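PKS_KS domain-containing protein (Photorhabdus luminescens subsp. laumondii, PDB 6SMO) probably acts as a beta-ketoacyl-ACP synthase, joining acyl building blocks by condensation, and holds a linear poly-beta-ketone in its pocket. Local coordinates at residues 94-99 against 168-173; 127-132 against 217-222; 248-253 against 392-397. One frame throughout, in Å; residues are numbered along the deposited sequence.

Interaction 1 of 3, residues 94-99 against 168-173; sequences RKYLQF and SSAATS
Y96 and L97, neighbours in the first turn of helix 95-111, straddle A170 in the first turn of helix 169-178. The phenol end of Y96 takes the methyl of A170 obliquely: CB of A170 is 3.6 Å from CZ of Y96 and a similar distance from its OH. CG of Y96 stands anti to the backbone N (chi1 163°), which carries the ring off its own helix and across the start of the other. The hydroxyl is fixed at this end by two partners: it bonds to the backbone O of F167, and it accepts a hydrogen bond from a water 3.0 Å from OH of Y96.

L97 touches the other helix through one branch, CD1. CD1 of L97 lies 4.0 Å from CA of A170 and 3.5 Å from OG of S173. That hydroxyl is engaged within its own helix: OG of S173 donates to O of S169 at 2.7 Å, while N of S173 binds the same oxygen from the opposite face of the carbonyl plane. Folded back in this way, S173 offers L97 a side chain whose polar end is already used. No hydrogen bond joins the two segments directly; side-chain packing makes the contact, with the one water set between OH of Y96 and, weakly, N of A171.

The short helical segments pass with axes 9.1 Å apart at -36°. Just ahead of helix 169-178, S168 turns away from 94-99, and its OG bonds to N of S158 of the neighbouring Ketoacyl_synth_N chain. Side chains of both helices rest on the sheet, F99 against S218 and A170 against I127, as in the outer helical layer of the thiolase fold.

Interaction 2 of 3, residues 127-132 against 217-222; sequences IATAIA and ASEAPL. With LKZ (3,5,7,9,11-pentakis(oxidanylidene)dodecanal), chain H.
A128 and A217 pair as neighbours in parallel strands 123-128 and 212-219 of the thiolase-fold sheet, their CB atoms 4.0 Å apart on one face. The tight part of the contact starts here and runs on past the end of the first strand. N of S218 donates to O of A128 at 3.1 Å. Next, the hydroxyl of T129, put anti to the backbone N by chi1 -165°, gives its proton to O of S218 in the carbonyl plane (OG1 to O 3.0 Å). The same OG1 accepts from N of A132, an ST motif that curls the chain just beyond the strand.

Into this curl bends the carboxylate of E219, its chain kinked at chi2 (66°). Its two oxygens serve consecutive amides, each through the syn lone pair: OE2 of E219 takes N of A130 at 3.0 Å and OE1 takes N of I131 at 3.2 Å. A buried acid is thus held by a two-pronged grip that fixes its rotation and, in turn, the backbone under the ligand. The opposite face of the sheet, at S218, is tied to helix 95-111 by a bond from OG to O of Y96.

Between the two segments the contact thins beyond E219 to an apolar touch, CD1 of I131 against CB of P221 at 3.6 Å, the side chains crossing at about a right angle. I131 nevertheless stays buried, with W133 of the neighbouring Ketoacyl_synth_N chain packed on it; partly exposed L222 turns away. A130 and I131, two of the residues lining the pocket, touch the bound polyketone: CG2 of I131 lies beside its C6, and CB of A130 is 3.7 Å from its C8.

Interaction 3 of 3, residues 248-253 against 392-397; sequences TCPFSL and HPTINY
N396 supplies the one hydrogen bond across this contact: its ND2 donates to O of T248 at 2.9 Å. The N-H points almost straight at the carbonyl (173°), and the oxygen lies close to the amide plane, only 5° out of it. N396 itself has a left-handed backbone conformation (phi 66°). Both threonines at this interface use their hydroxyls elsewhere, T248 OG1 on O of K364 and T394 OG1 on O of Y408.

Apolar contact is centred on the methyl of T394. CG2 of T394, anti to the backbone N, lies against the P250 ring, 3.8 Å from CB of P250 and about as far from its CG and CD. The same methyl sits at the edge of the F251 ring, near its plane; that ring stacks in turn on Y408. CB of F251 also packs loosely, 4.3 Å from CE1 of Y397.

P250 and F251 are the corner residues of a type II beta turn from C249 to S252, closed by a weak bond from N of S252 to O of C249. F251 takes the positive phi of the third position. The turn belongs to the loop before strand 263-271, and it is received by the loop between strands 390-391 and 414-415, so two connections of the ketosynthase lock together here.

Oxygens set against carbon form a third group. Y397 turns its CD1-CE1 side to the turn: O of P250 lies at the ring edge, near its plane, while O of F251 comes in obliquely, 3.7 Å from CE1 of Y397. OG of S252 is 3.6 Å from CD1 of Y397 and also lies beside CA of that residue. O of N396 meets CB of C249.

Overall arrangement
Interactions 1 and 2 belong to one block of the fold: the outer helices of interaction 1 cover the strands of interaction 2, and the ring of Y96 also touches T129. Interaction 2 is the buried core member, held by direct hydrogen bonds, and in part lines the ligand pocket; interaction 1 is partly buried and rests on side-chain packing with one weakly held water. Interaction 3 is also buried but stands apart, its centre 31 Å from that of interaction 1 across the chain's centre and 24 Å from that of interaction 2. It joins irregular loops, and no other chain touches it, whereas the Ketoacyl_synth_N chain reaches the other two.

Interaction 1 of 3, residues 94-99 against 168-173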
loop_
_atom_site.group_PDB
_atom_site.type_symbol
_atom_site.label_atom_id
_atom_site.label_comp_id
_atom_site.label_asym_id
_atom_site.label_seq_id
_atom_site.Cartn_x
_atom_site.Cartn_y
_atom_site.Cartn_z
ATOM N N ARG B 94 -9.147 15.735 9.818
ATOM C CA ARG B 94 -8.953 15.412 8.376
ATOM C C ARG B 94 -7.566 15.893 7.926
ATOM O O ARG B 94 -7.473 16.501 6.841
ATOM C CB ARG B 94 -10.064 16.048 7.530
ATOM C CG ARG B 94 -11.430 15.395 7.687
ATOM C CD ARG B 94 -11.590 14.171 6.803
ATOM N NE ARG B 94 -12.990 13.829 6.576
ATOM C CZ ARG B 94 -13.772 13.170 7.430
ATOM N NH1 ARG B 94 -13.308 12.765 8.602
ATOM N NH2 ARG B 94 -15.028 12.916 7.105
ATOM N N LYS B 95 -6.532 15.620 8.730
ATOM C CA LYS B 95 -5.129 16.063 8.488
ATOM C C LYS B 95 -4.596 15.434 7.196
ATOM O O LYS B 95 -3.917 16.151 6.433
ATOM C CB LYS B 95 -4.228 15.683 9.666
ATOM C CG LYS B 95 -4.311 16.602 10.878
ATOM C CD LYS B 95 -3.861 15.929 12.160
ATOM C CE LYS B 95 -3.086 16.840 13.088
ATOM N NZ LYS B 95 -2.419 16.072 14.167
ATOM N N TYR B 96 -4.878 14.144 6.975
ATOM C CA TYR B 96 -4.429 13.359 5.793
ATOM C C TYR B 96 -4.812 14.099 4.505
ATOM O O TYR B 96 -3.946 14.249 3.620
ATOM C CB TYR B 96 -5.017 11.944 5.814
ATOM C CG TYR B 96 -4.963 11.231 4.486
ATOM C CD1 TYR B 96 -3.751 10.954 3.875
ATOM C CD2 TYR B 96 -6.122 10.848 3.828
ATOM C CE1 TYR B 96 -3.690 10.310 2.649
ATOM C CE2 TYR B 96 -6.078 10.201 2.603
ATOM C CZ TYR B 96 -4.857 9.931 2.011
ATOM O OH TYR B 96 -4.804 9.296 0.803
ATOM N N LEU B 97 -6.070 14.542 4.411
ATOM C CA LEU B 97 -6.615 15.287 3.243
ATOM C C LEU B 97 -6.050 16.714 3.228
ATOM O O LEU B 97 -5.738 17.207 2.126
ATOM C CB LEU B 97 -8.147 15.287 3.317
ATOM C CG LEU B 97 -8.882 15.960 2.156
ATOM C CD1 LEU B 97 -8.348 15.499 0.807
ATOM C CD2 LEU B 97 -10.378 15.695 2.245
ATOM N N GLN B 98 -5.913 17.345 4.401
ATOM C CA GLN B 98 -5.447 18.752 4.551
ATOM C C GLN B 98 -4.003 18.882 4.046
ATOM O O GLN B 98 -3.754 19.779 3.218
ATOM C CB GLN B 98 -5.551 19.215 6.007
ATOM C CG GLN B 98 -5.460 20.728 6.167
ATOM C CD GLN B 98 -4.931 21.141 7.519
ATOM O OE1 GLN B 98 -5.460 20.759 8.561
ATOM N NE2 GLN B 98 -3.876 21.939 7.512
ATOM N N PHE B 99 -3.094 18.025 4.529
ATOM C CA PHE B 99 -1.639 18.062 4.212
ATOM C C PHE B 99 -1.419 17.832 2.711
ATOM O O PHE B 99 -0.485 18.441 2.150
ATOM C CB PHE B 99 -0.858 17.025 5.027
ATOM C CG PHE B 99 -0.857 17.221 6.524
ATOM C CD1 PHE B 99 -1.079 18.467 7.094
ATOM C CD2 PHE B 99 -0.594 16.152 7.368
ATOM C CE1 PHE B 99 -1.066 18.631 8.470
ATOM C CE2 PHE B 99 -0.578 16.319 8.744
ATOM C CZ PHE B 99 -0.813 17.559 9.293
ATOM N N SER B 168 -8.346 6.950 -1.106
ATOM C CA SER B 168 -7.896 7.851 -2.202
ATOM C C SER B 168 -8.656 9.183 -2.154
ATOM O O SER B 168 -9.039 9.683 -3.230
ATOM C CB SER B 168 -8.045 7.176 -3.542
ATOM O OG SER B 168 -9.403 6.841 -3.794
ATOM N N SER B 169 -8.857 9.742 -0.954
ATOM C CA SER B 169 -9.449 11.087 -0.733
ATOM C C SER B 169 -8.469 12.156 -1.227
ATOM O O SER B 169 -8.915 13.097 -1.912
ATOM C CB SER B 169 -9.803 11.305 0.717
ATOM O OG SER B 169 -10.830 10.417 1.127
ATOM N N ALA B 170 -7.185 11.992 -0.892
ATOM C CA ALA B 170 -6.076 12.914 -1.233
ATOM C C ALA B 170 -5.877 12.964 -2.754
ATOM O O ALA B 170 -5.748 14.081 -3.290
ATOM C CB ALA B 170 -4.816 12.479 -0.524
ATOM N N ALA B 171 -5.859 11.801 -3.413
ATOM C CA ALA B 171 -5.586 11.643 -4.863
ATOM C C ALA B 171 -6.691 12.310 -5.693
ATOM O O ALA B 171 -6.352 13.064 -6.626
ATOM C CB ALA B 171 -5.448 10.180 -5.210
ATOM N N THR B 172 -7.959 12.042 -5.364
ATOM C CA THR B 172 -9.153 12.487 -6.136
ATOM C C THR B 172 -9.407 13.983 -5.910
ATOM O O THR B 172 -9.774 14.663 -6.889
ATOM C CB THR B 172 -10.389 11.652 -5.781
ATOM O OG1 THR B 172 -10.579 11.702 -4.367
ATOM C CG2 THR B 172 -10.271 10.212 -6.230
ATOM N N SER B 173 -9.235 14.470 -4.676
ATOM C CA SER B 173 -9.448 15.889 -4.282
ATOM C C SER B 173 -8.478 16.798 -5.048
ATOM O O SER B 173 -8.920 17.865 -5.523
ATOM C CB SER B 173 -9.308 16.074 -2.792
ATOM O OG SER B 173 -10.323 15.366 -2.095
HETATM O O HOH W 1 -4.678 9.192 -2.156
#

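Interaction 2 of 3, residues 127-132 against 217-222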
loop_
_atom_site.group_PDB
_atom_site.type_symbol
_atom_site.label_atom_id
_atom_site.label_comp_id
_atom_site.label_asym_id
_atom_site.label_seq_id
_atom_site.Cartn_x
_atom_site.Cartn_y
_atom_site.Cartn_z
ATOM N N ILE B 127 -0.944 10.104 -5.352
ATOM C CA ILE B 127 -0.709 10.417 -3.910
ATOM C C ILE B 127 -0.932 9.138 -3.098
ATOM O O ILE B 127 -2.080 8.654 -3.059
ATOM C CB ILE B 127 -1.610 11.576 -3.433
ATOM C CG1 ILE B 127 -1.324 12.862 -4.215
ATOM C CG2 ILE B 127 -1.471 11.788 -1.932
ATOM C CD1 ILE B 127 -2.356 13.949 -4.024
ATOM N N ALA B 128 0.134 8.627 -2.476
ATOM C CA ALA B 128 0.158 7.357 -1.711
ATOM C C ALA B 128 -0.100 7.629 -0.225
ATOM O O ALA B 128 0.016 8.795 0.204
ATOM C CB ALA B 128 1.482 6.668 -1.916
ATOM N N THR B 129 -0.436 6.577 0.525
ATOM C CA THR B 129 -0.682 6.610 1.992
ATOM C C THR B 129 -0.598 5.185 2.547
ATOM O O THR B 129 -0.914 4.244 1.795
ATOM C CB THR B 129 -2.040 7.248 2.313
ATOM O OG1 THR B 129 -2.057 7.570 3.704
ATOM C CG2 THR B 129 -3.214 6.354 1.977
ATOM N N ALA B 130 -0.225 5.053 3.816
ATOM C CA ALA B 130 -0.162 3.739 4.484
ATOM C C ALA B 130 -1.484 3.464 5.218
ATOM O O ALA B 130 -1.977 2.340 5.090
ATOM C CB ALA B 130 1.018 3.713 5.417
ATOM N N ILE B 131 -2.053 4.461 5.911
ATOM C CA ILE B 131 -3.315 4.251 6.691
ATOM C C ILE B 131 -4.403 5.252 6.297
ATOM O O ILE B 131 -5.481 5.168 6.869
ATOM C CB ILE B 131 -3.065 4.319 8.209
ATOM C CG1 ILE B 131 -3.147 5.753 8.725
ATOM C CG2 ILE B 131 -1.760 3.665 8.595
ATOM C CD1 ILE B 131 -2.314 6.004 9.945
ATOM N N ALA B 132 -4.107 6.192 5.404
ATOM C CA ALA B 132 -5.058 7.234 4.943
ATOM C C ALA B 132 -5.654 7.960 6.161
ATOM O O ALA B 132 -4.867 8.336 7.052
ATOM C CB ALA B 132 -6.114 6.605 4.065
ATOM N N ALA B 217 3.209 11.417 -1.344
ATOM C CA ALA B 217 2.450 10.708 -0.286
ATOM C C ALA B 217 2.089 11.670 0.854
ATOM O O ALA B 217 2.875 12.600 1.122
ATOM C CB ALA B 217 3.254 9.536 0.219
ATOM N N SER B 218 0.977 11.385 1.526
ATOM C CA SER B 218 0.465 12.126 2.703
ATOM C C SER B 218 0.163 11.128 3.819
ATOM O O SER B 218 -0.361 10.088 3.506
ATOM C CB SER B 218 -0.752 12.903 2.347
ATOM O OG SER B 218 -1.174 13.702 3.423
ATOM N N GLU B 219 0.514 11.447 5.069
ATOM C CA GLU B 219 0.252 10.558 6.226
ATOM C C GLU B 219 -0.152 11.360 7.465
ATOM O O GLU B 219 0.461 12.376 7.695
ATOM C CB GLU B 219 1.542 9.829 6.556
ATOM C CG GLU B 219 1.337 8.536 7.284
ATOM C CD GLU B 219 0.635 7.491 6.459
ATOM O OE1 GLU B 219 -0.435 7.043 6.857
ATOM O OE2 GLU B 219 1.165 7.158 5.427
ATOM N N ALA B 220 -1.146 10.891 8.229
ATOM C CA ALA B 220 -1.580 11.529 9.497
ATOM C C ALA B 220 -1.802 10.448 10.556
ATOM O O ALA B 220 -2.940 10.240 10.959
ATOM C CB ALA B 220 -2.817 12.345 9.275
ATOM N N PRO B 221 -0.747 9.802 11.079
ATOM C CA PRO B 221 -0.878 8.679 11.996
ATOM C C PRO B 221 -0.711 8.977 13.484
ATOM O O PRO B 221 -0.399 8.095 14.200
ATOM C CB PRO B 221 0.318 7.855 11.531
ATOM C CG PRO B 221 1.378 8.875 11.296
ATOM C CD PRO B 221 0.642 10.092 10.795
ATOM N N LEU B 222 -0.811 10.243 13.867
ATOM C CA LEU B 222 -0.669 10.611 15.285
ATOM C C LEU B 222 -2.025 10.541 15.963
ATOM O O LEU B 222 -2.497 11.545 16.437
ATOM C CB LEU B 222 -0.053 11.999 15.354
ATOM C CG LEU B 222 1.311 12.099 14.690
ATOM C CD1 LEU B 222 1.999 13.386 15.077
ATOM C CD2 LEU B 222 2.162 10.906 15.046
HETATM C C4 LKZ H . -1.385 0.490 11.987
HETATM C C5 LKZ H . -1.400 -0.040 10.575
HETATM C C6 LKZ H . -0.827 0.865 9.480
HETATM C C7 LKZ H . 0.467 0.262 8.979
HETATM C C8 LKZ H . 1.212 0.921 7.812
HETATM C C10 LKZ H . 6.427 0.617 8.022
HETATM C C22 LKZ H . -2.767 1.032 12.294
HETATM C C11 LKZ H . 6.401 2.123 7.962
HETATM O O19 LKZ H . 6.751 2.820 8.897
HETATM C C3 LKZ H . 5.065 0.215 7.490
HETATM O O23 LKZ H . 4.971 -0.575 6.566
HETATM C C2 LKZ H . 3.842 0.940 8.067
HETATM C C9 LKZ H . 2.558 0.203 7.681
HETATM O O20 LKZ H . 2.582 -0.968 7.355
HETATM O O21 LKZ H . 0.932 -0.706 9.539
HETATM O O22 LKZ H . -1.880 -1.137 10.338
HETATM O O24 LKZ H . -3.616 0.369 12.872
HETATM C C23 LKZ H . -3.033 2.454 11.841
#

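Interaction 3 of 3, residues 248-253 against 392-397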
loop_
_atom_site.group_PDB
_atom_site.type_symbol
_atom_site.label_atom_id
_atom_site.label_comp_id
_atom_site.label_asym_id
_atom_site.label_seq_id
_atom_site.Cartn_x
_atom_site.Cartn_y
_atom_site.Cartn_z
ATOM N N THR B 248 14.995 9.503 18.438
ATOM C CA THR B 248 15.294 9.109 17.032
ATOM C C THR B 248 16.770 9.416 16.746
ATOM O O THR B 248 17.114 10.607 16.614
ATOM C CB THR B 248 14.320 9.755 16.033
ATOM O OG1 THR B 248 14.762 9.427 14.715
ATOM C CG2 THR B 248 14.197 11.259 16.159
ATOM N N CYS B 249 17.607 8.373 16.684
ATOM C CA CYS B 249 19.077 8.453 16.467
ATOM C C CYS B 249 19.514 7.350 15.503
ATOM O O CYS B 249 20.006 6.308 15.931
ATOM C CB CYS B 249 19.829 8.343 17.790
ATOM S SG CYS B 249 19.281 6.961 18.825
ATOM N N PRO B 250 19.326 7.539 14.176
ATOM C CA PRO B 250 19.706 6.534 13.180
ATOM C C PRO B 250 21.208 6.203 13.169
ATOM O O PRO B 250 22.009 7.121 13.223
ATOM C CB PRO B 250 19.309 7.172 11.837
ATOM C CG PRO B 250 18.271 8.209 12.203
ATOM C CD PRO B 250 18.699 8.719 13.563
ATOM N N PHE B 251 21.532 4.905 13.113
ATOM C CA PHE B 251 22.902 4.329 12.992
ATOM C C PHE B 251 23.676 4.466 14.312
ATOM O O PHE B 251 24.870 4.101 14.331
ATOM C CB PHE B 251 23.664 4.973 11.829
ATOM C CG PHE B 251 22.919 4.978 10.519
ATOM C CD1 PHE B 251 22.704 3.798 9.821
ATOM C CD2 PHE B 251 22.428 6.160 9.983
ATOM C CE1 PHE B 251 22.016 3.801 8.617
ATOM C CE2 PHE B 251 21.741 6.161 8.779
ATOM C CZ PHE B 251 21.536 4.983 8.098
ATOM N N SER B 252 23.025 4.945 15.378
ATOM C CA SER B 252 23.602 5.068 16.743
ATOM C C SER B 252 23.394 3.753 17.502
ATOM O O SER B 252 22.411 3.047 17.204
ATOM C CB SER B 252 23.005 6.230 17.492
ATOM O OG SER B 252 23.277 7.455 16.830
ATOM N N LEU B 253 24.283 3.455 18.453
ATOM C CA LEU B 253 24.276 2.205 19.263
ATOM C C LEU B 253 23.112 2.232 20.266
ATOM O O LEU B 253 22.720 1.145 20.732
ATOM C CB LEU B 253 25.631 2.073 19.969
ATOM C CG LEU B 253 25.873 0.781 20.752
ATOM C CD1 LEU B 253 25.567 -0.452 19.912
ATOM C CD2 LEU B 253 27.305 0.726 21.263
ATOM N N HIS B 392 22.353 17.324 4.226
ATOM C CA HIS B 392 21.856 17.493 5.618
ATOM C C HIS B 392 22.438 16.381 6.488
ATOM O O HIS B 392 22.663 15.272 6.007
ATOM C CB HIS B 392 20.320 17.558 5.665
ATOM C CG HIS B 392 19.623 16.260 5.415
ATOM N ND1 HIS B 392 19.665 15.209 6.312
ATOM C CD2 HIS B 392 18.839 15.852 4.393
ATOM C CE1 HIS B 392 18.957 14.202 5.842
ATOM N NE2 HIS B 392 18.440 14.571 4.665
ATOM N N PRO B 393 22.710 16.645 7.787
ATOM C CA PRO B 393 23.300 15.641 8.672
ATOM C C PRO B 393 22.270 14.705 9.320
ATOM O O PRO B 393 21.100 15.041 9.339
ATOM C CB PRO B 393 23.959 16.513 9.747
ATOM C CG PRO B 393 23.027 17.703 9.871
ATOM C CD PRO B 393 22.476 17.925 8.475
ATOM N N THR B 394 22.739 13.560 9.824
ATOM C CA THR B 394 21.992 12.656 10.739
ATOM C C THR B 394 22.269 13.110 12.177
ATOM O O THR B 394 23.362 12.797 12.687
ATOM C CB THR B 394 22.387 11.188 10.527
ATOM O OG1 THR B 394 22.406 10.921 9.125
ATOM C CG2 THR B 394 21.448 10.221 11.215
ATOM N N ILE B 395 21.332 13.838 12.793
ATOM C CA ILE B 395 21.511 14.441 14.149
ATOM C C ILE B 395 21.287 13.363 15.217
ATOM O O ILE B 395 20.830 12.256 14.865
ATOM C CB ILE B 395 20.594 15.665 14.360
ATOM C CG1 ILE B 395 19.106 15.297 14.379
ATOM C CG2 ILE B 395 20.895 16.741 13.327
ATOM C CD1 ILE B 395 18.238 16.306 15.095
ATOM N N ASN B 396 21.614 13.693 16.472
ATOM C CA ASN B 396 21.445 12.823 17.669
ATOM C C ASN B 396 22.371 11.604 17.563
ATOM O O ASN B 396 22.037 10.561 18.161
ATOM C CB ASN B 396 19.985 12.402 17.858
ATOM C CG ASN B 396 19.015 13.561 17.761
ATOM O OD1 ASN B 396 19.339 14.683 18.146
ATOM N ND2 ASN B 396 17.822 13.299 17.254
ATOM N N TYR B 397 23.497 11.730 16.849
ATOM C CA TYR B 397 24.520 10.661 16.705
ATOM C C TYR B 397 25.378 10.630 17.976
ATOM O O TYR B 397 26.252 11.507 18.139
ATOM C CB TYR B 397 25.373 10.858 15.449
ATOM C CG TYR B 397 26.200 9.651 15.086
ATOM C CD1 TYR B 397 25.658 8.613 14.344
ATOM C CD2 TYR B 397 27.517 9.531 15.499
ATOM C CE1 TYR B 397 26.405 7.494 14.011
ATOM C CE2 TYR B 397 28.278 8.419 15.175
ATOM C CZ TYR B 397 27.720 7.396 14.428
ATOM O OH TYR B 397 28.463 6.297 14.103
#